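Local atomic coordinates of nuclease-like protein (PDB entry 6GRB), a protein that probably cuts four-way Holliday junctions and 5'-flap DNA as the metal-dependent junction-resolving enzyme GEN1, here as its nuclease core and C-terminal domain. Residues G52-P55 against A56-T59; R58-F61 against Y62-R66; E122-C125 against A126-E129; P285-I288 against E289-R292; P432-P435 against W436-D439. All coordinates share one frame; numbering follows the deposited sequence.

Interaction 1 (G52-P55 against A56-T59); sequences GSNP and AIRT
Arg58 folds back over Pro55, with the Gly52-Ser53 peptide at the edge of its guanidinium, where the loop after helix 42-46 enters helix 55-70, the first turn of a helix in the XPG N-terminal domain, with Asn54 at the N-cap position. The side chain can be followed outward from its root. CB rests against the carbonyl oxygens of the turn below, 3.5 Å from Asn54 O. The chain then runs nearly straight through CG and CD and bends at chi3 (50°), which turns the guanidinium back over the proline. One face of the group lies over Pro55, whose CA sits 3.9 Å above its plane, over the centre; NH2 is 3.8 Å from Pro55 CB. In the plane of the group lie Gly52 C and Ser53 N. The tip is held by the same loop, just ahead of Gly52: NH1 bonds to Gly51 O and NH2, weakly, to Arg50 O, so the arginine fastens the loop's backbone to the helix. Beneath it, Asn54 O takes two N-H groups. Arg58 N approaches almost end-on to the carbonyl at 2.9 Å, whereas Ile57 N comes from above the carbonyl plane, 59° out of it. The Asn54 side chain itself makes no capping bond; it lies beside that of Ile57, both pointing the same way. Pro55 O receives Thr59 N and continues the helical ladder. Ile57 and Arg58 also touch Phe314. Closest among the side-chain carbons is the pair Asn54 CB and Ile57 CG2, 3.3 Å apart.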
loop_
_atom_site.group_PDB
_atom_site.type_symbol
_atom_site.label_atom_id
_atom_site.label_comp_id
_atom_site.label_asym_id
_atom_site.label_seq_id
_atom_site.Cartn_x
_atom_site.Cartn_y
_atom_site.Cartn_z
ATOM N N GLY A 52 22.387 2.452 15.466
ATOM C CA GLY A 52 22.445 1.007 15.323
ATOM C C GLY A 52 23.122 0.547 14.039
ATOM O O GLY A 52 24.014 1.205 13.500
ATOM N N SER A 53 22.682 -0.613 13.549
ATOM C CA SER A 53 23.177 -1.193 12.303
ATOM C C SER A 53 22.022 -1.324 11.325
ATOM O O SER A 53 20.969 -1.877 11.672
ATOM C CB SER A 53 23.813 -2.566 12.535
ATOM O OG SER A 53 24.764 -2.505 13.580
ATOM N N ASN A 54 22.228 -0.814 10.102
ATOM C CA ASN A 54 21.251 -0.792 9.015
ATOM C C ASN A 54 19.901 -0.240 9.472
ATOM O O ASN A 54 18.905 -0.978 9.456
ATOM C CB ASN A 54 21.065 -2.193 8.416
ATOM C CG ASN A 54 22.338 -2.736 7.760
ATOM O OD1 ASN A 54 23.365 -2.867 8.414
ATOM N ND2 ASN A 54 22.253 -3.083 6.478
ATOM N N PRO A 55 19.819 1.049 9.847
ATOM C CA PRO A 55 18.534 1.588 10.306
ATOM C C PRO A 55 17.490 1.681 9.213
ATOM O O PRO A 55 16.311 1.483 9.506
ATOM C CB PRO A 55 18.916 2.965 10.862
ATOM C CG PRO A 55 20.077 3.380 10.034
ATOM C CD PRO A 55 20.857 2.097 9.810
ATOM N N ALA A 56 17.881 1.950 7.963
ATOM C CA ALA A 56 16.948 2.003 6.839
ATOM C C ALA A 56 16.151 0.708 6.703
ATOM O O ALA A 56 14.974 0.744 6.318
ATOM C CB ALA A 56 17.691 2.305 5.557
ATOM N N ILE A 57 16.728 -0.424 7.099
ATOM C CA ILE A 57 16.060 -1.698 6.880
ATOM C C ILE A 57 15.612 -2.354 8.177
ATOM O O ILE A 57 14.709 -3.226 8.144
ATOM C CB ILE A 57 16.976 -2.601 6.020
ATOM C CG1 ILE A 57 16.371 -3.925 5.575
ATOM C CG2 ILE A 57 18.292 -2.912 6.713
ATOM C CD1 ILE A 57 17.219 -4.551 4.509
ATOM N N ARG A 58 16.114 -1.862 9.332
ATOM C CA ARG A 58 15.450 -2.039 10.615
ATOM C C ARG A 58 14.028 -1.502 10.544
ATOM O O ARG A 58 13.086 -2.182 10.961
ATOM C CB ARG A 58 16.238 -1.375 11.733
ATOM C CG ARG A 58 16.315 -2.198 13.012
ATOM C CD ARG A 58 17.372 -1.656 13.960
ATOM N NE ARG A 58 17.253 -0.212 14.171
ATOM C CZ ARG A 58 18.269 0.652 14.166
ATOM N NH1 ARG A 58 19.516 0.248 13.956
ATOM N NH2 ARG A 58 18.038 1.938 14.381
ATOM N N THR A 59 13.837 -0.301 9.986
ATOM C CA THR A 59 12.480 0.241 9.985
ATOM C C THR A 59 11.596 -0.491 8.986
ATOM O O THR A 59 10.382 -0.602 9.199
ATOM C CB THR A 59 12.464 1.756 9.725
ATOM O OG1 THR A 59 12.715 2.027 8.352
ATOM C CG2 THR A 59 13.516 2.435 10.533
#

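Interaction 2 (R58-F61 against Y62-R66); sequences RTLF and YRFVR
Phe61 meets Tyr62 edge to face and Val65 over its own face, all within the middle of helix 55-70. Phe61 has CG anti to the backbone N (chi1 175°), and the two neighbouring rings stand almost perpendicular, planes at 82° and centroids 5.5 Å apart. The edge of Phe61 presents CD1 to the Tyr62 face, 4.1 Å from Tyr62 CD1. One turn on, Val65 CG2 makes a CH-pi contact 4.3 Å from the Phe61 ring centroid, offset toward the rim. Of the Arg58 side chain, the aliphatic stem takes part, CG lying 3.9 Å from Tyr62 CE2 as the two side chains run alongside; Arg58 O accepts Tyr62 N. On another flank, Leu60 and Phe64 point the same way, Leu60 CG 3.9 Å from Phe64 CZ; Phe64 CG beside the backbone N (chi1 -73°) brings one ring face over the Leu60 carbonyl. Arg63 NH1 bonds Trp156 O. Around the helix, Phe61 and Phe64 pack on helix 104-109, Phe61, Tyr62 and Val65 meet Val328 of helix 318-340, Leu60 touches helix 42-46, and Phe64 reaches Phe76 of strand 73-78.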
loop_
_atom_site.group_PDB
_atom_site.type_symbol
_atom_site.label_atom_id
_atom_site.label_comp_id
_atom_site.label_asym_id
_atom_site.label_seq_id
_atom_site.Cartn_x
_atom_site.Cartn_y
_atom_site.Cartn_z
ATOM N N ARG A 58 16.114 -1.862 9.332
ATOM C CA ARG A 58 15.450 -2.039 10.615
ATOM C C ARG A 58 14.028 -1.502 10.544
ATOM O O ARG A 58 13.086 -2.182 10.961
ATOM C CB ARG A 58 16.238 -1.375 11.733
ATOM C CG ARG A 58 16.315 -2.198 13.012
ATOM C CD ARG A 58 17.372 -1.656 13.960
ATOM N NE ARG A 58 17.253 -0.212 14.171
ATOM C CZ ARG A 58 18.269 0.652 14.166
ATOM N NH1 ARG A 58 19.516 0.248 13.956
ATOM N NH2 ARG A 58 18.038 1.938 14.381
ATOM N N THR A 59 13.837 -0.301 9.986
ATOM C CA THR A 59 12.480 0.241 9.985
ATOM C C THR A 59 11.596 -0.491 8.986
ATOM O O THR A 59 10.382 -0.602 9.199
ATOM C CB THR A 59 12.464 1.756 9.725
ATOM O OG1 THR A 59 12.715 2.027 8.352
ATOM C CG2 THR A 59 13.516 2.435 10.533
ATOM N N LEU A 60 12.182 -1.007 7.907
ATOM C CA LEU A 60 11.450 -1.892 7.003
ATOM C C LEU A 60 11.005 -3.157 7.736
ATOM O O LEU A 60 9.861 -3.597 7.612
ATOM C CB LEU A 60 12.348 -2.222 5.804
ATOM C CG LEU A 60 11.716 -2.708 4.515
ATOM C CD1 LEU A 60 11.068 -1.542 3.809
ATOM C CD2 LEU A 60 12.736 -3.382 3.623
ATOM N N PHE A 61 11.918 -3.743 8.516
ATOM C CA PHE A 61 11.592 -4.830 9.432
ATOM C C PHE A 61 10.378 -4.484 10.304
ATOM O O PHE A 61 9.429 -5.267 10.396
ATOM C CB PHE A 61 12.836 -5.153 10.285
ATOM C CG PHE A 61 12.604 -6.183 11.353
ATOM C CD1 PHE A 61 12.185 -5.808 12.618
ATOM C CD2 PHE A 61 12.813 -7.530 11.100
ATOM C CE1 PHE A 61 11.959 -6.756 13.602
ATOM C CE2 PHE A 61 12.578 -8.476 12.076
ATOM C CZ PHE A 61 12.153 -8.093 13.322
ATOM N N TYR A 62 10.385 -3.306 10.938
ATOM C CA TYR A 62 9.292 -2.949 11.837
ATOM C C TYR A 62 7.972 -2.765 11.078
ATOM O O TYR A 62 6.925 -3.215 11.546
ATOM C CB TYR A 62 9.667 -1.710 12.656
ATOM C CG TYR A 62 10.670 -1.981 13.766
ATOM C CD1 TYR A 62 10.357 -2.841 14.817
ATOM C CD2 TYR A 62 11.921 -1.373 13.771
ATOM C CE1 TYR A 62 11.251 -3.102 15.832
ATOM C CE2 TYR A 62 12.837 -1.625 14.792
ATOM C CZ TYR A 62 12.491 -2.494 15.823
ATOM O OH TYR A 62 13.382 -2.745 16.845
ATOM N N ARG A 63 8.004 -2.174 9.878
ATOM C CA ARG A 63 6.797 -2.112 9.046
ATOM C C ARG A 63 6.284 -3.499 8.649
ATOM O O ARG A 63 5.077 -3.685 8.477
ATOM C CB ARG A 63 7.048 -1.287 7.777
ATOM C CG ARG A 63 7.525 0.130 8.030
ATOM C CD ARG A 63 6.408 1.145 7.940
ATOM N NE ARG A 63 6.851 2.471 8.372
ATOM C CZ ARG A 63 6.236 3.603 8.034
ATOM N NH1 ARG A 63 5.159 3.548 7.256
ATOM N NH2 ARG A 63 6.698 4.781 8.463
ATOM N N PHE A 64 7.182 -4.472 8.471
ATOM C CA PHE A 64 6.753 -5.826 8.120
ATOM C C PHE A 64 6.047 -6.501 9.297
ATOM O O PHE A 64 5.067 -7.236 9.102
ATOM C CB PHE A 64 7.949 -6.667 7.649
ATOM C CG PHE A 64 8.452 -6.307 6.286
ATOM C CD1 PHE A 64 7.952 -5.207 5.607
ATOM C CD2 PHE A 64 9.409 -7.094 5.653
ATOM C CE1 PHE A 64 8.405 -4.886 4.338
ATOM C CE2 PHE A 64 9.866 -6.780 4.357
ATOM C CZ PHE A 64 9.376 -5.669 3.708
ATOM N N VAL A 65 6.541 -6.265 10.521
ATOM C CA VAL A 65 5.858 -6.735 11.727
ATOM C C VAL A 65 4.500 -6.057 11.861
ATOM O O VAL A 65 3.501 -6.692 12.239
ATOM C CB VAL A 65 6.729 -6.493 12.980
ATOM C CG1 VAL A 65 6.072 -7.089 14.243
ATOM C CG2 VAL A 65 8.133 -7.043 12.794
ATOM N N ARG A 66 4.429 -4.765 11.538
ATOM C CA ARG A 66 3.144 -4.085 11.567
ATOM C C ARG A 66 2.170 -4.711 10.568
ATOM O O ARG A 66 0.992 -4.912 10.887
ATOM C CB ARG A 66 3.321 -2.586 11.311
ATOM C CG ARG A 66 2.051 -1.785 11.604
ATOM C CD ARG A 66 2.310 -0.282 11.726
ATOM N NE ARG A 66 3.198 0.049 12.844
ATOM C CZ ARG A 66 2.803 0.323 14.091
ATOM N NH1 ARG A 66 1.510 0.326 14.411
ATOM N NH2 ARG A 66 3.709 0.605 15.028
#

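Interaction 3 (E122-C125 against A126-E129); sequences EAEC and AYLE
Glu124 and Leu128, one turn apart on helix 121-130, meet where the carboxylate atom Glu124 OE1 comes 3.8 Å from Leu128 CD2. The two side chains slant across each other. Glu124 leaves with CG anti to the backbone N (chi1 168°) and then bends at chi2 (91°), a course that carries the carboxylate round toward the next turn. Leu128 instead puts CG beside its own backbone N, where it sits 3.2 Å from Glu124 O; that same carbonyl oxygen accepts Leu128 N at 2.8 Å. The Tyr127 ring leads away from residues 122-125, leaving CB 3.4 Å from Ala123 O. The backbone ladder continues with Ala126 N to Glu122 O, Tyr127 N to Ala123 O and Glu129 N to Cys125 O.

Beyond this shell, the buried Glu124 carboxylate is fixed by two bonds to OE1, from His115 NE2 and Ser283 OG. Glu129 is anchored by Ser149 OG and the backbone N of Val151. Cys125 lies against Val77 and Val137, placing this flank of the helix on strands 73-78 and 136-138 of the mixed central sheet, while Tyr127 and Leu128 face helix 285-294. At the N-terminal end, the Glu122 side chain is, at the nearest atoms, about 2 Å from a bound magnesium ion and about 5 Å from the side chains of Glu140 and Asp143. The helix thus carries one ligand of the acidic metal site of the XPG-type nuclease fold, Glu122, near its start, while its later turns pack on the sheet and helix 285-294.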
loop_
_atom_site.group_PDB
_atom_site.type_symbol
_atom_site.label_atom_id
_atom_site.label_comp_id
_atom_site.label_asym_id
_atom_site.label_seq_id
_atom_site.Cartn_x
_atom_site.Cartn_y
_atom_site.Cartn_z
ATOM N N GLU A 122 4.700 1.283 -10.463
ATOM C CA GLU A 122 3.367 1.876 -10.287
ATOM C C GLU A 122 2.393 1.347 -11.327
ATOM O O GLU A 122 1.220 1.091 -11.018
ATOM C CB GLU A 122 3.404 3.404 -10.372
ATOM C CG GLU A 122 4.610 4.054 -9.718
ATOM C CD GLU A 122 5.827 4.143 -10.645
ATOM O OE1 GLU A 122 5.689 4.802 -11.720
ATOM O OE2 GLU A 122 6.908 3.563 -10.302
ATOM N N ALA A 123 2.845 1.233 -12.581
ATOM C CA ALA A 123 1.969 0.703 -13.615
ATOM C C ALA A 123 1.621 -0.743 -13.334
ATOM O O ALA A 123 0.502 -1.174 -13.624
ATOM C CB ALA A 123 2.606 0.839 -14.992
ATOM N N GLU A 124 2.545 -1.492 -12.732
ATOM C CA GLU A 124 2.314 -2.915 -12.533
ATOM C C GLU A 124 1.416 -3.164 -11.328
ATOM O O GLU A 124 0.501 -3.998 -11.411
ATOM C CB GLU A 124 3.638 -3.642 -12.402
ATOM C CG GLU A 124 3.519 -5.039 -11.926
ATOM C CD GLU A 124 3.376 -6.030 -13.067
ATOM O OE1 GLU A 124 3.390 -7.261 -12.800
ATOM O OE2 GLU A 124 3.257 -5.581 -14.228
ATOM N N CYS A 125 1.645 -2.430 -10.223
ATOM C CA CYS A 125 0.723 -2.460 -9.091
ATOM C C CYS A 125 -0.715 -2.238 -9.554
ATOM O O CYS A 125 -1.622 -3.014 -9.218
ATOM C CB CYS A 125 1.100 -1.400 -8.056
ATOM S SG CYS A 125 2.635 -1.686 -7.138
ATOM N N ALA A 126 -0.937 -1.162 -10.318
ATOM C CA ALA A 126 -2.281 -0.842 -10.788
ATOM C C ALA A 126 -2.844 -1.966 -11.653
ATOM O O ALA A 126 -4.025 -2.324 -11.543
ATOM C CB ALA A 126 -2.260 0.479 -11.559
ATOM N N TYR A 127 -2.013 -2.521 -12.535
ATOM C CA TYR A 127 -2.449 -3.642 -13.355
ATOM C C TYR A 127 -2.825 -4.844 -12.487
ATOM O O TYR A 127 -3.813 -5.527 -12.762
ATOM C CB TYR A 127 -1.349 -3.985 -14.364
ATOM C CG TYR A 127 -1.725 -5.053 -15.365
ATOM C CD1 TYR A 127 -2.828 -4.905 -16.194
ATOM C CD2 TYR A 127 -0.984 -6.211 -15.474
ATOM C CE1 TYR A 127 -3.175 -5.870 -17.100
ATOM C CE2 TYR A 127 -1.312 -7.183 -16.393
ATOM C CZ TYR A 127 -2.410 -7.012 -17.197
ATOM O OH TYR A 127 -2.732 -8.005 -18.100
ATOM N N LEU A 128 -2.055 -5.121 -11.430
ATOM C CA LEU A 128 -2.388 -6.257 -10.564
ATOM C C LEU A 128 -3.729 -6.056 -9.866
ATOM O O LEU A 128 -4.417 -7.027 -9.550
ATOM C CB LEU A 128 -1.296 -6.481 -9.511
ATOM C CG LEU A 128 0.112 -6.862 -9.935
ATOM C CD1 LEU A 128 1.019 -7.103 -8.720
ATOM C CD2 LEU A 128 0.135 -8.031 -10.908
ATOM N N GLU A 129 -4.104 -4.810 -9.604
ATOM C CA GLU A 129 -5.383 -4.542 -8.966
ATOM C C GLU A 129 -6.540 -4.696 -9.947
ATOM O O GLU A 129 -7.576 -5.265 -9.595
ATOM C CB GLU A 129 -5.391 -3.143 -8.333
ATOM C CG GLU A 129 -6.786 -2.636 -8.125
ATOM C CD GLU A 129 -6.864 -1.266 -7.498
ATOM O OE1 GLU A 129 -5.860 -0.543 -7.469
ATOM O OE2 GLU A 129 -7.953 -0.897 -7.030
#

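Interaction 4 (P285-I288 against E289-R292); sequences PATI and ERLR
The first two turns of helix 285-294 bring Ile288 against Leu291 and Arg292 in the usual three- and four-residue spacing of an alpha-helix. Ile288 CG2, anti to the backbone N, sits 3.7 Å from Arg292 NH2, and the two side chains cross at a slant. The arginine is held there by Glu289, one turn earlier: its NE forms a salt bridge with Glu289 OE2 at 3.1 Å, the carboxylate oxygen lying at the edge of the guanidinium and in its plane. Glu289 bends at chi2 (-58°) to reach it. The Arg292 terminus has a further partner, NH1 bonding Gln131 O. A looser pair, Ile288 CD1 and Leu291 CD1, is 4.4 Å apart; Leu291 CG rests 3.3 Å from Thr287 O. On the exposed flank, Arg290 runs alongside Thr287, Arg290 NH2 3.8 Å from Thr287 CG2. Backbone bonds from Glu289 N to Pro285 O and Arg292 N to Ile288 O begin and end the ladder of four, and Ser284 OG accepts Thr287 N at the start of the helix. Ile288 and Leu291 pack on Leu128 of helix 121-130, Ile288 also on Tyr127, and both touch Ile133 in the loop before strand 136-138.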
loop_
_atom_site.group_PDB
_atom_site.type_symbol
_atom_site.label_atom_id
_atom_site.label_comp_id
_atom_site.label_asym_id
_atom_site.label_seq_id
_atom_site.Cartn_x
_atom_site.Cartn_y
_atom_site.Cartn_z
ATOM N N PRO A 285 0.397 -11.934 -19.862
ATOM C CA PRO A 285 -0.783 -12.690 -19.392
ATOM C C PRO A 285 -0.430 -13.932 -18.588
ATOM O O PRO A 285 -1.055 -14.189 -17.559
ATOM C CB PRO A 285 -1.501 -13.046 -20.700
ATOM C CG PRO A 285 -1.125 -11.972 -21.634
ATOM C CD PRO A 285 0.295 -11.589 -21.293
ATOM N N ALA A 286 0.569 -14.705 -19.026
ATOM C CA ALA A 286 0.944 -15.916 -18.307
ATOM C C ALA A 286 1.485 -15.596 -16.922
ATOM O O ALA A 286 1.343 -16.409 -16.001
ATOM C CB ALA A 286 1.973 -16.722 -19.114
ATOM N N THR A 287 2.107 -14.422 -16.746
ATOM C CA THR A 287 2.592 -14.062 -15.417
ATOM C C THR A 287 1.433 -13.728 -14.482
ATOM O O THR A 287 1.448 -14.110 -13.303
ATOM C CB THR A 287 3.587 -12.903 -15.515
ATOM O OG1 THR A 287 4.796 -13.372 -16.136
ATOM C CG2 THR A 287 3.937 -12.378 -14.156
ATOM N N ILE A 288 0.407 -13.040 -14.992
ATOM C CA ILE A 288 -0.785 -12.794 -14.182
ATOM C C ILE A 288 -1.423 -14.108 -13.753
ATOM O O ILE A 288 -1.837 -14.256 -12.601
ATOM C CB ILE A 288 -1.794 -11.915 -14.935
ATOM C CG1 ILE A 288 -1.192 -10.532 -15.216
ATOM C CG2 ILE A 288 -3.089 -11.840 -14.134
ATOM C CD1 ILE A 288 -0.628 -9.855 -13.988
ATOM N N GLU A 289 -1.480 -15.097 -14.648
ATOM C CA GLU A 289 -2.058 -16.373 -14.247
ATOM C C GLU A 289 -1.186 -17.082 -13.217
ATOM O O GLU A 289 -1.710 -17.670 -12.258
ATOM C CB GLU A 289 -2.313 -17.258 -15.471
ATOM C CG GLU A 289 -3.791 -17.323 -15.861
ATOM C CD GLU A 289 -4.662 -17.850 -14.711
ATOM O OE1 GLU A 289 -4.811 -19.100 -14.574
ATOM O OE2 GLU A 289 -5.167 -17.017 -13.910
ATOM N N ARG A 290 0.142 -17.028 -13.376
ATOM C CA ARG A 290 1.028 -17.528 -12.325
ATOM C C ARG A 290 0.684 -16.897 -10.975
ATOM O O ARG A 290 0.498 -17.599 -9.973
ATOM C CB ARG A 290 2.491 -17.254 -12.693
ATOM C CG ARG A 290 3.519 -17.892 -11.749
ATOM C CD ARG A 290 4.945 -17.818 -12.303
ATOM N NE ARG A 290 5.378 -16.425 -12.435
ATOM C CZ ARG A 290 5.570 -15.596 -11.399
ATOM N NH1 ARG A 290 5.376 -16.015 -10.137
ATOM N NH2 ARG A 290 5.959 -14.340 -11.620
ATOM N N LEU A 291 0.573 -15.566 -10.938
ATOM C CA LEU A 291 0.263 -14.889 -9.681
ATOM C C LEU A 291 -1.088 -15.320 -9.124
ATOM O O LEU A 291 -1.274 -15.371 -7.900
ATOM C CB LEU A 291 0.290 -13.375 -9.884
ATOM C CG LEU A 291 1.662 -12.816 -10.287
ATOM C CD1 LEU A 291 1.623 -11.288 -10.441
ATOM C CD2 LEU A 291 2.699 -13.254 -9.279
ATOM N N ARG A 292 -2.036 -15.641 -10.006
ATOM C CA ARG A 292 -3.362 -16.025 -9.549
ATOM C C ARG A 292 -3.327 -17.311 -8.742
ATOM O O ARG A 292 -4.068 -17.453 -7.774
ATOM C CB ARG A 292 -4.298 -16.157 -10.734
ATOM C CG ARG A 292 -5.380 -15.092 -10.749
ATOM C CD ARG A 292 -6.405 -15.347 -11.844
ATOM N NE ARG A 292 -6.332 -14.357 -12.911
ATOM C CZ ARG A 292 -6.771 -13.109 -12.751
ATOM N NH1 ARG A 292 -7.282 -12.769 -11.556
ATOM N NH2 ARG A 292 -6.701 -12.207 -13.754
#

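Interaction 5 (P432-P435 against W436-D439); sequences PFDP and WQPD
Asp434 turns its carboxylate onto the backbone of Trp436, the tight side of a type I beta turn from Asp434 to Gln437. With CG anti to its own N (chi1 -177°), OD1 reaches forward to accept Trp436 N at 2.6 Å; the N-H arrives from above the carboxylate plane, 44° out of it. The same oxygen lies 3.1 Å from Trp436 CB and near the plane of the indole at its edge, the carboxylate and ring planes being 81° apart. Asp434 O takes Gln437 N at 3.2 Å, closing the turn. Pro435, buried between them, rests on Ile323 and Ile326 of helix 318-340 and on Ala387. Equally close, Asp439 OD2 meets the edge of the Phe433 ring in its plane, 3.3 Å from Phe433 CE1, while Phe433 leans on Ile323 and Lys327.

The outer side is looser. Gln437, exposed, brings NE2 only to within 3.5 Å of Asp434 OD2. The largely exposed Trp436 has a 4.4 Å touch from CD1 to Pro435 CG, and also touches Ala387 and Ile385. An aspartate side chain accepting the N-H two residues on is an Asx turn, here combined with a beta turn in the loop leading into strand 439-444 of the GEN1 C-terminal domain.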
loop_
_atom_site.group_PDB
_atom_site.type_symbol
_atom_site.label_atom_id
_atom_site.label_comp_id
_atom_site.label_asym_id
_atom_site.label_seq_id
_atom_site.Cartn_x
_atom_site.Cartn_y
_atom_site.Cartn_z
ATOM N N PRO A 432 13.083 -5.920 33.988
ATOM C CA PRO A 432 13.356 -6.361 32.601
ATOM C C PRO A 432 12.205 -7.095 31.929
ATOM O O PRO A 432 11.139 -7.273 32.531
ATOM C CB PRO A 432 14.567 -7.287 32.767
ATOM C CG PRO A 432 14.392 -7.867 34.146
ATOM C CD PRO A 432 13.803 -6.755 34.976
ATOM N N PHE A 433 12.415 -7.532 30.677
ATOM C CA PHE A 433 11.386 -8.209 29.880
ATOM C C PHE A 433 11.671 -9.713 29.856
ATOM O O PHE A 433 12.665 -10.153 29.267
ATOM C CB PHE A 433 11.331 -7.637 28.461
ATOM C CG PHE A 433 10.442 -8.422 27.515
ATOM C CD1 PHE A 433 9.069 -8.205 27.484
ATOM C CD2 PHE A 433 10.984 -9.372 26.659
ATOM C CE1 PHE A 433 8.260 -8.925 26.625
ATOM C CE2 PHE A 433 10.182 -10.092 25.811
ATOM C CZ PHE A 433 8.816 -9.871 25.792
ATOM N N ASP A 434 10.795 -10.497 30.492
ATOM C CA ASP A 434 10.911 -11.951 30.479
ATOM C C ASP A 434 10.044 -12.502 29.353
ATOM O O ASP A 434 8.807 -12.427 29.445
ATOM C CB ASP A 434 10.482 -12.538 31.821
ATOM C CG ASP A 434 10.656 -14.064 31.904
ATOM O OD1 ASP A 434 10.773 -14.760 30.862
ATOM O OD2 ASP A 434 10.666 -14.575 33.051
ATOM N N PRO A 435 10.632 -13.080 28.291
ATOM C CA PRO A 435 9.820 -13.733 27.247
ATOM C C PRO A 435 8.948 -14.892 27.735
ATOM O O PRO A 435 8.128 -15.412 26.972
ATOM C CB PRO A 435 10.876 -14.224 26.240
ATOM C CG PRO A 435 12.229 -14.109 26.961
ATOM C CD PRO A 435 12.058 -12.978 27.917
ATOM N N TRP A 436 9.098 -15.316 28.990
ATOM C CA TRP A 436 8.293 -16.428 29.493
ATOM C C TRP A 436 7.091 -15.992 30.325
ATOM O O TRP A 436 6.133 -16.762 30.448
ATOM C CB TRP A 436 9.174 -17.395 30.287
ATOM C CG TRP A 436 10.168 -18.043 29.380
ATOM C CD1 TRP A 436 11.493 -17.732 29.256
ATOM C CD2 TRP A 436 9.904 -19.076 28.419
ATOM N NE1 TRP A 436 12.077 -18.528 28.291
ATOM C CE2 TRP A 436 11.122 -19.360 27.764
ATOM C CE3 TRP A 436 8.756 -19.796 28.049
ATOM C CZ2 TRP A 436 11.228 -20.336 26.769
ATOM C CZ3 TRP A 436 8.864 -20.766 27.048
ATOM C CH2 TRP A 436 10.091 -21.023 26.424
ATOM N N GLN A 437 7.066 -14.754 30.778
ATOM C CA GLN A 437 5.911 -14.248 31.493
ATOM C C GLN A 437 4.863 -13.839 30.464
ATOM O O GLN A 437 5.162 -13.694 29.297
ATOM C CB GLN A 437 6.277 -13.018 32.314
ATOM C CG GLN A 437 6.874 -13.307 33.678
ATOM C CD GLN A 437 6.531 -14.686 34.204
ATOM O OE1 GLN A 437 5.383 -14.966 34.540
ATOM N NE2 GLN A 437 7.529 -15.546 34.297
ATOM N N PRO A 438 3.618 -13.666 30.893
ATOM C CA PRO A 438 2.565 -13.230 29.958
ATOM C C PRO A 438 2.759 -11.795 29.477
ATOM O O PRO A 438 2.997 -10.884 30.275
ATOM C CB PRO A 438 1.286 -13.371 30.791
ATOM C CG PRO A 438 1.621 -14.447 31.774
ATOM C CD PRO A 438 3.049 -14.221 32.132
ATOM N N ASP A 439 2.638 -11.601 28.164
ATOM C CA ASP A 439 2.585 -10.292 27.522
ATOM C C ASP A 439 1.143 -10.006 27.101
ATOM O O ASP A 439 0.319 -10.918 27.000
ATOM C CB ASP A 439 3.517 -10.244 26.299
ATOM C CG ASP A 439 4.065 -8.843 26.003
ATOM O OD1 ASP A 439 3.424 -7.819 26.332
ATOM O OD2 ASP A 439 5.165 -8.774 25.419
#

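Overall arrangement
All five contacts are local and none closes a long loop. Interaction 1 starts helix 55-70, and interaction 2, which shares Arg58 and Thr59 with it, carries the same helix onward, their centres 10 Å apart. Next along the chain, interaction 3 lies on helix 121-130, beside the metal site, packed on strands 73-78 and 136-138 of the central sheet. Interaction 4, far later in sequence, returns to it: Tyr127 CE2 meets Ile288 CG1 at 3.6 Å, joining helices 121-130 and 285-294. Interaction 5 stands apart in the C-terminal domain, about 11 Å from interaction 2 at the nearest atoms; helix 318-340 packs against both. Apart from the overlap of the first two, the contacts follow in series without nesting or crossing.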